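Local coordinates for protein quinone oxidoreductase 1 (PDB 1QOR) that catalyses the NADPH-dependent one-electron reduction of quinones to semiquinones, as a homodimeric member of the zinc-containing alcohol dehydrogenase family, at residues A88-A91 with L92-S96; I108-A111 with A112-F115; S285-S289 with G290-V294; E312-S316 with R317-G321. All coordinates share one frame; numbering follows the deposited sequence.

Contact 1: residues A88-A91 with L92-S96; sequences AQSA and LGAYS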
loop_
_atom_site.group_PDB
_atom_site.type_symbol
_atom_site.label_atom_id
_atom_site.label_comp_id
_atom_site.label_asym_id
_atom_site.label_seq_id
_atom_site.Cartn_x
_atom_site.Cartn_y
_atom_site.Cartn_z
ATOM N N ALA A 88 -26.954 -3.885 1.330
ATOM C CA ALA A 88 -25.718 -4.517 1.816
ATOM C C ALA A 88 -25.105 -3.786 3.021
ATOM O O ALA A 88 -24.249 -4.341 3.744
ATOM C CB ALA A 88 -24.691 -4.537 0.693
ATOM N N GLN A 89 -25.523 -2.536 3.222
ATOM C CA GLN A 89 -24.924 -1.701 4.268
ATOM C C GLN A 89 -25.920 -1.105 5.254
ATOM O O GLN A 89 -25.959 0.098 5.418
ATOM C CB GLN A 89 -24.172 -0.545 3.582
ATOM C CG GLN A 89 -23.104 -0.984 2.603
ATOM C CD GLN A 89 -22.856 0.050 1.511
ATOM O OE1 GLN A 89 -23.738 0.317 0.652
ATOM N NE2 GLN A 89 -21.663 0.658 1.540
ATOM N N SER A 90 -26.751 -1.911 5.887
ATOM C CA SER A 90 -27.700 -1.339 6.804
ATOM C C SER A 90 -27.013 -1.309 8.159
ATOM O O SER A 90 -25.936 -1.881 8.324
ATOM C CB SER A 90 -28.914 -2.250 6.899
ATOM O OG SER A 90 -28.565 -3.436 7.605
ATOM N N ALA A 91 -27.635 -0.653 9.138
ATOM C CA ALA A 91 -27.114 -0.690 10.485
ATOM C C ALA A 91 -27.154 -2.192 10.835
ATOM O O ALA A 91 -27.925 -2.934 10.241
ATOM C CB ALA A 91 -28.069 0.049 11.391
ATOM N N LEU A 92 -26.376 -2.630 11.804
ATOM C CA LEU A 92 -26.393 -4.029 12.221
ATOM C C LEU A 92 -27.840 -4.508 12.556
ATOM O O LEU A 92 -28.635 -3.753 13.127
ATOM C CB LEU A 92 -25.491 -4.159 13.449
ATOM C CG LEU A 92 -24.207 -5.002 13.517
ATOM C CD1 LEU A 92 -23.507 -5.177 12.165
ATOM C CD2 LEU A 92 -23.279 -4.338 14.542
ATOM N N GLY A 93 -28.201 -5.739 12.210
ATOM C CA GLY A 93 -29.535 -6.212 12.506
ATOM C C GLY A 93 -30.288 -6.847 11.339
ATOM O O GLY A 93 -31.452 -7.255 11.505
ATOM N N ALA A 94 -29.663 -6.952 10.159
ATOM C CA ALA A 94 -30.317 -7.566 8.987
ATOM C C ALA A 94 -30.749 -9.015 9.256
ATOM O O ALA A 94 -31.607 -9.536 8.521
ATOM C CB ALA A 94 -29.452 -7.476 7.756
ATOM N N TYR A 95 -30.154 -9.666 10.269
ATOM C CA TYR A 95 -30.559 -11.032 10.654
ATOM C C TYR A 95 -31.890 -10.845 11.416
ATOM O O TYR A 95 -31.937 -10.950 12.670
ATOM C CB TYR A 95 -29.564 -11.683 11.622
ATOM C CG TYR A 95 -28.328 -12.342 11.042
ATOM C CD1 TYR A 95 -27.768 -11.922 9.827
ATOM C CD2 TYR A 95 -27.672 -13.339 11.752
ATOM C CE1 TYR A 95 -26.583 -12.484 9.352
ATOM C CE2 TYR A 95 -26.483 -13.895 11.295
ATOM C CZ TYR A 95 -25.954 -13.458 10.101
ATOM O OH TYR A 95 -24.754 -13.961 9.683
ATOM N N SER A 96 -32.952 -10.527 10.678
ATOM C CA SER A 96 -34.248 -10.271 11.274
ATOM C C SER A 96 -35.309 -10.351 10.203
ATOM O O SER A 96 -35.027 -10.168 9.001
ATOM C CB SER A 96 -34.265 -8.869 11.858
ATOM O OG SER A 96 -34.057 -7.912 10.834
#

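Contact 2: residues I108-A111 with A112-F115; sequences ILPA and AISF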
loop_
_atom_site.group_PDB
_atom_site.type_symbol
_atom_site.label_atom_id
_atom_site.label_comp_id
_atom_site.label_asym_id
_atom_site.label_seq_id
_atom_site.Cartn_x
_atom_site.Cartn_y
_atom_site.Cartn_z
ATOM N N ILE A 108 -33.386 -0.718 -5.697
ATOM C CA ILE A 108 -34.611 -1.328 -6.194
ATOM C C ILE A 108 -34.213 -2.544 -7.032
ATOM O O ILE A 108 -33.467 -2.422 -7.994
ATOM C CB ILE A 108 -35.384 -0.381 -7.121
ATOM C CG1 ILE A 108 -35.705 0.945 -6.410
ATOM C CG2 ILE A 108 -36.635 -1.111 -7.662
ATOM C CD1 ILE A 108 -36.753 0.837 -5.308
ATOM N N LEU A 109 -34.712 -3.705 -6.657
ATOM C CA LEU A 109 -34.419 -4.949 -7.348
ATOM C C LEU A 109 -35.140 -5.101 -8.696
ATOM O O LEU A 109 -36.321 -4.780 -8.801
ATOM C CB LEU A 109 -34.882 -6.103 -6.484
ATOM C CG LEU A 109 -33.889 -6.991 -5.793
ATOM C CD1 LEU A 109 -34.646 -8.270 -5.414
ATOM C CD2 LEU A 109 -32.738 -7.308 -6.722
ATOM N N PRO A 110 -34.429 -5.518 -9.758
ATOM C CA PRO A 110 -35.173 -5.672 -11.008
ATOM C C PRO A 110 -36.015 -6.958 -10.867
ATOM O O PRO A 110 -35.608 -7.920 -10.209
ATOM C CB PRO A 110 -34.061 -5.861 -12.040
ATOM C CG PRO A 110 -32.850 -5.140 -11.393
ATOM C CD PRO A 110 -32.975 -5.624 -9.991
ATOM N N ALA A 111 -37.157 -6.991 -11.541
ATOM C CA ALA A 111 -38.066 -8.132 -11.503
ATOM C C ALA A 111 -37.384 -9.445 -11.769
ATOM O O ALA A 111 -37.708 -10.445 -11.138
ATOM C CB ALA A 111 -39.187 -7.940 -12.502
ATOM N N ALA A 112 -36.428 -9.452 -12.687
ATOM C CA ALA A 112 -35.730 -10.683 -13.048
ATOM C C ALA A 112 -34.860 -11.273 -11.951
ATOM O O ALA A 112 -34.333 -12.393 -12.077
ATOM C CB ALA A 112 -34.883 -10.436 -14.268
ATOM N N ILE A 113 -34.658 -10.520 -10.882
ATOM C CA ILE A 113 -33.788 -11.026 -9.850
ATOM C C ILE A 113 -34.567 -11.371 -8.614
ATOM O O ILE A 113 -35.291 -10.532 -8.095
ATOM C CB ILE A 113 -32.640 -10.027 -9.594
ATOM C CG1 ILE A 113 -31.886 -9.796 -10.934
ATOM C CG2 ILE A 113 -31.673 -10.578 -8.491
ATOM C CD1 ILE A 113 -30.783 -8.824 -10.870
ATOM N N SER A 114 -34.464 -12.633 -8.194
ATOM C CA SER A 114 -35.162 -13.106 -7.020
ATOM C C SER A 114 -34.527 -12.628 -5.698
ATOM O O SER A 114 -33.329 -12.315 -5.642
ATOM C CB SER A 114 -35.186 -14.611 -7.043
ATOM O OG SER A 114 -33.996 -15.126 -6.513
ATOM N N PHE A 115 -35.300 -12.694 -4.617
ATOM C CA PHE A 115 -34.812 -12.254 -3.310
ATOM C C PHE A 115 -33.657 -13.101 -2.868
ATOM O O PHE A 115 -32.712 -12.565 -2.299
ATOM C CB PHE A 115 -35.915 -12.261 -2.235
ATOM C CG PHE A 115 -36.944 -11.199 -2.438
ATOM C CD1 PHE A 115 -36.567 -9.897 -2.651
ATOM C CD2 PHE A 115 -38.292 -11.506 -2.398
ATOM C CE1 PHE A 115 -37.531 -8.892 -2.827
ATOM C CE2 PHE A 115 -39.253 -10.521 -2.567
ATOM C CZ PHE A 115 -38.875 -9.216 -2.784
#

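Contact 3: residues S285-S289 with G290-V294; sequences SLIAS and GVIKV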
loop_
_atom_site.group_PDB
_atom_site.type_symbol
_atom_site.label_atom_id
_atom_site.label_comp_id
_atom_site.label_asym_id
_atom_site.label_seq_id
_atom_site.Cartn_x
_atom_site.Cartn_y
_atom_site.Cartn_z
ATOM N N SER A 285 -27.053 -6.289 -14.151
ATOM C CA SER A 285 -27.150 -6.633 -15.534
ATOM C C SER A 285 -26.407 -7.940 -15.844
ATOM O O SER A 285 -26.868 -8.722 -16.650
ATOM C CB SER A 285 -26.739 -5.452 -16.417
ATOM O OG SER A 285 -25.344 -5.298 -16.406
ATOM N N LEU A 286 -25.377 -8.251 -15.061
ATOM C CA LEU A 286 -24.575 -9.454 -15.241
ATOM C C LEU A 286 -25.280 -10.694 -14.711
ATOM O O LEU A 286 -25.072 -11.797 -15.222
ATOM C CB LEU A 286 -23.233 -9.284 -14.545
ATOM C CG LEU A 286 -21.916 -8.984 -15.300
ATOM C CD1 LEU A 286 -22.029 -8.608 -16.781
ATOM C CD2 LEU A 286 -21.161 -7.927 -14.507
ATOM N N ILE A 287 -26.069 -10.530 -13.649
ATOM C CA ILE A 287 -26.827 -11.651 -13.081
ATOM C C ILE A 287 -28.073 -11.963 -13.954
ATOM O O ILE A 287 -28.361 -13.138 -14.227
ATOM C CB ILE A 287 -27.272 -11.358 -11.638
ATOM C CG1 ILE A 287 -26.065 -11.352 -10.720
ATOM C CG2 ILE A 287 -28.278 -12.394 -11.166
ATOM C CD1 ILE A 287 -26.365 -10.760 -9.356
ATOM N N ALA A 288 -28.801 -10.913 -14.359
ATOM C CA ALA A 288 -29.985 -11.045 -15.204
ATOM C C ALA A 288 -29.617 -11.700 -16.530
ATOM O O ALA A 288 -30.359 -12.535 -17.053
ATOM C CB ALA A 288 -30.607 -9.704 -15.462
ATOM N N SER A 289 -28.461 -11.350 -17.070
ATOM C CA SER A 289 -28.068 -11.924 -18.328
ATOM C C SER A 289 -27.444 -13.292 -18.154
ATOM O O SER A 289 -27.052 -13.913 -19.151
ATOM C CB SER A 289 -27.129 -10.992 -19.077
ATOM O OG SER A 289 -25.853 -11.077 -18.505
ATOM N N GLY A 290 -27.383 -13.791 -16.917
ATOM C CA GLY A 290 -26.793 -15.106 -16.686
ATOM C C GLY A 290 -25.259 -15.230 -16.769
ATOM O O GLY A 290 -24.711 -16.343 -16.730
ATOM N N VAL A 291 -24.555 -14.106 -16.906
ATOM C CA VAL A 291 -23.102 -14.110 -16.962
ATOM C C VAL A 291 -22.567 -14.476 -15.574
ATOM O O VAL A 291 -21.503 -15.095 -15.445
ATOM C CB VAL A 291 -22.547 -12.742 -17.404
ATOM C CG1 VAL A 291 -21.024 -12.724 -17.311
ATOM C CG2 VAL A 291 -23.002 -12.433 -18.801
ATOM N N ILE A 292 -23.297 -14.121 -14.525
ATOM C CA ILE A 292 -22.864 -14.500 -13.186
ATOM C C ILE A 292 -24.007 -15.273 -12.561
ATOM O O ILE A 292 -25.100 -14.750 -12.480
ATOM C CB ILE A 292 -22.496 -13.247 -12.343
ATOM C CG1 ILE A 292 -21.223 -12.593 -12.920
ATOM C CG2 ILE A 292 -22.361 -13.609 -10.829
ATOM C CD1 ILE A 292 -20.844 -11.282 -12.271
ATOM N N LYS A 293 -23.781 -16.532 -12.193
ATOM C CA LYS A 293 -24.806 -17.377 -11.581
ATOM C C LYS A 293 -24.626 -17.284 -10.080
ATOM O O LYS A 293 -23.501 -17.472 -9.557
ATOM C CB LYS A 293 -24.606 -18.855 -11.941
ATOM C CG LYS A 293 -24.401 -19.213 -13.410
ATOM C CD LYS A 293 -25.530 -18.713 -14.299
ATOM C CE LYS A 293 -25.482 -19.404 -15.694
ATOM N NZ LYS A 293 -24.158 -19.289 -16.416
ATOM N N VAL A 294 -25.719 -17.053 -9.362
ATOM C CA VAL A 294 -25.612 -16.951 -7.907
ATOM C C VAL A 294 -26.643 -17.792 -7.174
ATOM O O VAL A 294 -27.057 -17.443 -6.083
ATOM C CB VAL A 294 -25.661 -15.469 -7.384
ATOM C CG1 VAL A 294 -24.535 -14.639 -7.980
ATOM C CG2 VAL A 294 -26.977 -14.845 -7.686
HETATM O O HOH W 1 -27.654 -15.448 -12.974
#

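Contact 4: residues E312-S316 with R317-G321; sequences EILES and RATQG. With NDP (NADPH dihydro-nicotinamide-adenine-dinucleotide phosphate), chain D.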
loop_
_atom_site.group_PDB
_atom_site.type_symbol
_atom_site.label_atom_id
_atom_site.label_comp_id
_atom_site.label_asym_id
_atom_site.label_seq_id
_atom_site.Cartn_x
_atom_site.Cartn_y
_atom_site.Cartn_z
ATOM N N GLU A 312 -21.401 -22.076 12.383
ATOM C CA GLU A 312 -20.483 -23.198 12.599
ATOM C C GLU A 312 -20.038 -23.773 11.245
ATOM O O GLU A 312 -18.836 -23.985 11.008
ATOM C CB GLU A 312 -21.135 -24.297 13.439
ATOM C CG GLU A 312 -21.817 -23.772 14.685
ATOM C CD GLU A 312 -22.462 -24.855 15.538
ATOM O OE1 GLU A 312 -22.721 -25.947 14.965
ATOM O OE2 GLU A 312 -22.715 -24.613 16.762
ATOM N N ILE A 313 -21.002 -23.920 10.334
ATOM C CA ILE A 313 -20.715 -24.467 9.027
ATOM C C ILE A 313 -19.807 -23.548 8.213
ATOM O O ILE A 313 -18.782 -24.003 7.673
ATOM C CB ILE A 313 -22.007 -24.824 8.286
ATOM C CG1 ILE A 313 -22.645 -26.016 8.998
ATOM C CG2 ILE A 313 -21.721 -25.214 6.811
ATOM C CD1 ILE A 313 -24.040 -26.280 8.538
ATOM N N LEU A 314 -20.134 -22.261 8.176
ATOM C CA LEU A 314 -19.314 -21.305 7.442
ATOM C C LEU A 314 -17.887 -21.339 7.931
ATOM O O LEU A 314 -16.959 -21.508 7.137
ATOM C CB LEU A 314 -19.867 -19.887 7.590
ATOM C CG LEU A 314 -19.052 -18.768 6.972
ATOM C CD1 LEU A 314 -19.084 -18.899 5.454
ATOM C CD2 LEU A 314 -19.622 -17.407 7.415
ATOM N N GLU A 315 -17.711 -21.291 9.243
ATOM C CA GLU A 315 -16.371 -21.268 9.815
ATOM C C GLU A 315 -15.571 -22.544 9.633
ATOM O O GLU A 315 -14.321 -22.505 9.656
ATOM C CB GLU A 315 -16.435 -20.927 11.299
ATOM C CG GLU A 315 -16.777 -19.481 11.558
ATOM C CD GLU A 315 -16.703 -19.117 13.033
ATOM O OE1 GLU A 315 -16.621 -20.025 13.882
ATOM O OE2 GLU A 315 -16.694 -17.915 13.353
ATOM N N SER A 316 -16.272 -23.670 9.471
ATOM C CA SER A 316 -15.598 -24.946 9.311
ATOM C C SER A 316 -14.991 -25.110 7.905
ATOM O O SER A 316 -14.321 -26.106 7.630
ATOM C CB SER A 316 -16.560 -26.082 9.602
ATOM O OG SER A 316 -17.643 -26.099 8.669
ATOM N N ARG A 317 -15.227 -24.144 7.019
ATOM C CA ARG A 317 -14.687 -24.179 5.660
ATOM C C ARG A 317 -15.402 -25.193 4.759
ATOM O O ARG A 317 -14.949 -25.481 3.640
ATOM C CB ARG A 317 -13.167 -24.454 5.683
ATOM C CG ARG A 317 -12.389 -23.505 6.622
ATOM C CD ARG A 317 -10.908 -23.885 6.759
ATOM N NE ARG A 317 -10.202 -23.658 5.513
ATOM C CZ ARG A 317 -8.884 -23.600 5.378
ATOM N NH1 ARG A 317 -8.110 -23.761 6.426
ATOM N NH2 ARG A 317 -8.344 -23.319 4.203
ATOM N N ALA A 318 -16.552 -25.676 5.202
ATOM C CA ALA A 318 -17.274 -26.657 4.424
ATOM C C ALA A 318 -18.286 -26.056 3.463
ATOM O O ALA A 318 -19.213 -26.726 3.082
ATOM C CB ALA A 318 -17.957 -27.646 5.342
ATOM N N THR A 319 -18.147 -24.811 3.048
ATOM C CA THR A 319 -19.149 -24.292 2.138
ATOM C C THR A 319 -18.509 -23.897 0.813
ATOM O O THR A 319 -17.278 -23.829 0.686
ATOM C CB THR A 319 -19.877 -23.031 2.737
ATOM O OG1 THR A 319 -18.920 -21.986 2.977
ATOM C CG2 THR A 319 -20.615 -23.372 4.041
ATOM N N GLN A 320 -19.355 -23.617 -0.168
ATOM C CA GLN A 320 -18.889 -23.161 -1.465
ATOM C C GLN A 320 -19.958 -22.201 -1.850
ATOM O O GLN A 320 -21.134 -22.452 -1.585
ATOM C CB GLN A 320 -18.794 -24.298 -2.482
ATOM C CG GLN A 320 -17.629 -25.244 -2.189
ATOM C CD GLN A 320 -17.569 -26.409 -3.166
ATOM O OE1 GLN A 320 -18.095 -26.335 -4.268
ATOM N NE2 GLN A 320 -16.949 -27.490 -2.750
ATOM N N GLY A 321 -19.540 -21.060 -2.375
ATOM C CA GLY A 321 -20.486 -20.047 -2.767
ATOM C C GLY A 321 -21.161 -19.472 -1.547
ATOM O O GLY A 321 -20.703 -19.666 -0.427
HETATM P PA NDP D . -16.275 -17.432 2.127
HETATM O O1A NDP D . -17.582 -18.016 1.731
HETATM O O2A NDP D . -15.274 -17.150 1.065
HETATM O O5B NDP D . -15.635 -18.244 3.282
HETATM C C5B NDP D . -14.306 -18.072 3.699
HETATM C C4B NDP D . -13.442 -19.058 2.972
HETATM O O4B NDP D . -12.136 -18.587 3.279
HETATM C C3B NDP D . -13.471 -20.514 3.457
HETATM O O3B NDP D . -14.567 -21.219 2.815
HETATM C C2B NDP D . -12.043 -20.973 3.203
HETATM O O2B NDP D . -11.993 -21.569 1.914
HETATM C C1B NDP D . -11.181 -19.638 3.290
HETATM N N9A NDP D . -10.340 -19.818 4.484
HETATM C C8A NDP D . -9.014 -19.941 4.536
HETATM N N7A NDP D . -8.625 -20.136 5.802
HETATM C C5A NDP D . -9.740 -20.127 6.498
HETATM C C6A NDP D . -9.827 -20.326 7.870
HETATM N N6A NDP D . -8.767 -20.542 8.640
HETATM N N1A NDP D . -11.060 -20.299 8.379
HETATM C C2A NDP D . -12.171 -20.091 7.620
HETATM N N3A NDP D . -12.074 -19.906 6.301
HETATM C C4A NDP D . -10.841 -19.932 5.717
HETATM O O3 NDP D . -16.697 -16.029 2.746
HETATM P PN NDP D . -17.269 -14.668 2.183
HETATM O O1N NDP D . -17.510 -14.722 0.696
HETATM O O2N NDP D . -18.387 -14.207 3.091
HETATM O O5D NDP D . -15.962 -13.712 2.483
HETATM C C5D NDP D . -14.652 -13.944 1.984
HETATM C C4D NDP D . -13.665 -13.018 2.613
HETATM O O4D NDP D . -13.860 -11.670 2.127
HETATM C C3D NDP D . -13.772 -12.951 4.132
HETATM O O3D NDP D . -12.465 -12.915 4.713
HETATM C C2D NDP D . -14.523 -11.616 4.331
HETATM O O2D NDP D . -14.302 -11.080 5.611
HETATM C C1D NDP D . -13.937 -10.729 3.271
HETATM N N1N NDP D . -14.732 -9.628 2.664
HETATM C C2N NDP D . -14.174 -8.380 2.545
HETATM C C3N NDP D . -14.928 -7.374 1.966
HETATM C C7N NDP D . -14.345 -5.980 1.775
HETATM O O7N NDP D . -14.988 -5.094 1.223
HETATM N N7N NDP D . -13.122 -5.827 2.237
HETATM C C4N NDP D . -16.214 -7.600 1.505
HETATM C C5N NDP D . -16.766 -8.881 1.632
HETATM C C6N NDP D . -16.015 -9.883 2.222
HETATM P P2B NDP D . -10.875 -22.751 1.559
HETATM O O1X NDP D . -10.963 -22.910 0.091
HETATM O O2X NDP D . -9.580 -22.219 2.003
HETATM O O3X NDP D . -11.338 -23.907 2.350
HETATM O O HOH W 2 -16.637 -21.799 4.562
#

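Contact 1: residues A88-A91 with L92-S96
Ser90 meets Ala94 through little more than a graze, OG lying 4.1 Å from Ala94 CB, and the unusual feature is that this hydroxyl is spent on the adjoining carbonyl instead. With OG held between the backbone N and the carbonyl carbon (chi1 71°), it donates to Ala91 O at 2.8 Å, coming in tilted from the carbonyl plane. That oxygen also accepts from His99 NE2, and His99 makes a weaker bond to Ser90 OG, so two donors grip Ala91 O. A glycine in place of Ser90 would probably leave Ala91 O with His99 as its remaining grip and open a gap beside the Ala94 methyl.

The bend after it depends on Gly93, whose phi of 130° would jam a side chain against the carbonyl oxygen before it. Leu92 heads away from Ser90 and Ala91, its CG in a nearly eclipsed setting, and packs on Pro54 and Ser59. Farther on, Ser96 OG closes back onto Gly93 O at 2.8 Å, in the carbonyl plane. Between them Tyr95 is the centre of an inverse gamma turn and sends its OH to Asp44 OD2, an NADP(+)-binding residue. The result is an irregular connection between strands 84-87 and 98-102 of the GroES-like domain, held partly by serine hydroxyls on backbone carbonyls and partly by backbone bonds to Gly62 and Thr63, and tied to the cofactor site by Tyr95–Asp44.

Contact 2: residues I108-A111 with A112-F115
Leu109 lies over the bend that follows it, splitting its two methyls between two partners. CD2 meets Ile113 CG2 at 3.9 Å, the two side chains crossing at about a right angle, while CD1 reaches Phe115 CD1 at 3.7 Å, meeting the ring obliquely. The same CD1 also rests near the backbone, 3.6 Å from Ile113 O.

Next to this, Pro110 and Ile113 run side by side and point the same way. Ile113 has CG1 opposite its carbonyl carbon (chi1 -57°), which carries CD1 to 4.0 Å from Pro110 CD. The backbone fixes that spacing: Pro110 to Ile113 form a type I beta turn, closed by Ile113 N donating to Pro110 O at 2.8 Å. The bond is fairly straight at the hydrogen (164°), although the donor stands above the carbonyl plane, 43° out of it. Ala111 and Ala112 occupy the outer corner.

Ser114 is the N-cap of helix 115-135; its OG caps a backbone N of the first turn, and Gln117 OE1 accepts from Ser114 N in return, much as in a capping box. Phe284 of helix 273-288 covers Leu109, Pro110 and Ile113. Chemically, the inner side is hydrocarbon, yet Arg84 binds Ile113 O and makes a cation-pi contact with Phe115, which is consistent with a positive charge at the border probably being stabilised by the carbonyl oxygen and the ring.

Contact 3: residues S285-S289 with G290-V294
Leu286 O receives two backbone donors from beyond the helix end: Ile292 N at 3.0 Å, with an angle of 149° at the hydrogen, and Val291 N, whose weak bond has an angle of only 120°. At the next carbonyl, Ile287 O, Gly290 N donates at 2.9 Å from well above the carbonyl plane. A water then joins the two arms, giving one hydrogen to Ile287 O and the other to Ile292 O, each at 2.7 Å. A further CA-H...O contact, Ile287 CA to Ile292 O at 3.6 Å, is almost straight.

Apolar packing comes next. Leu286 CB touches Ile292 CD1 at 3.9 Å, and Leu286 CD1 comes to 4.2 Å from Val291 CB. Trp160 of helix 152-164 packs on both Leu286 and Ile292, while Ser121 of helix 115-135 meets Ile287 and Val294.

Polar side chains act on backbone oxygens. With OG placed between its own N and carbonyl carbon, Ser289 donates back to Ser285 O along a lone pair, sharing that acceptor with its own backbone N. Lys293 folds round so that NZ approaches Gly290 O nearly end-on at 3.0 Å.

Gly290, at phi 74°, makes the reversal, and the pattern is a Schellman motif: bonds back into the last turn of helix 273-288, with the apolar Leu286–Val291 pair that commonly accompanies it.

Contact 4: residues E312-S316 with R317-G321
At the end of helix 307-315, Arg317 takes a positive phi of 74° and donates its N to Leu314 O at 3.2 Å (160° at the hydrogen), which fits a Schellman motif, though the outer closure, Ala318 N to Ile313 O, is long at 3.7 Å. Ser316 OG turns back to Ile313 O at 2.6 Å, adding a side-chain bond to the final turn.

Beyond the reversal, Thr319 folds against the helix: its CG2 meets Ile313 CG2 at 3.5 Å, while OG1 faces Leu314 CD1. A water donates to both Leu314 O and Thr319 OG1 and also bonds NADPH O3B at 2.8 Å, so the cap and the adenosine ribose share one bridge.

Arg317 leaves this packing and, bent at chi3 (68°), brings its guanidinium nearly parallel to the adenine, with N7A of NADPH 3.5 Å above the plane, over its centre. The 2'-phosphate lies at the in-plane edge, where NH2 donates to O2X at 2.8 Å and NE makes a weak bond to O3X. The face on the adenine and the edge on the phosphate together are consistent with recognition of the 2'-phosphate that sets NADPH apart from NADH. A leucine at Arg317 would probably leave this phosphate without its guanidinium partner and the adenine less firmly covered.

Tyr192 flanks Arg317, and Lys177 NZ hydrogen-bonds to the carbonyl oxygen of Arg317. Glu315 pairs with Arg48 in a salt bridge and packs on Thr45 of helix 42-49, as does Leu314, while the chain runs on through Gly321, whose backbone is hydrogen-bonded to Ala150, toward strand 324-326.

In the fold
Contact 4 alone touches NADPH; Leu92 of contact 1 has its side chain about 13 Å from the cofactor and Val294 of contact 3 about 11 Å. Contacts 2 and 3 are the closest pair, with centres 12 Å apart and nearest atoms about 4 Å, but do not touch; Phe284, just before 285-289 on helix 273-288, packs on Leu109, Pro110 and Ile113 of contact 2. Helix 115-135, which starts at contact 2, also touches Ala88 of contact 1 and Ile287 and Val294 of contact 3. Contacts 1 and 4, about 7 Å apart at nearest atoms, approach helix 42-49 through Asp44 and Thr45, which bind NADP(+). Contacts 3 and 4 both end a helix in a positive-phi Schellman-type cap.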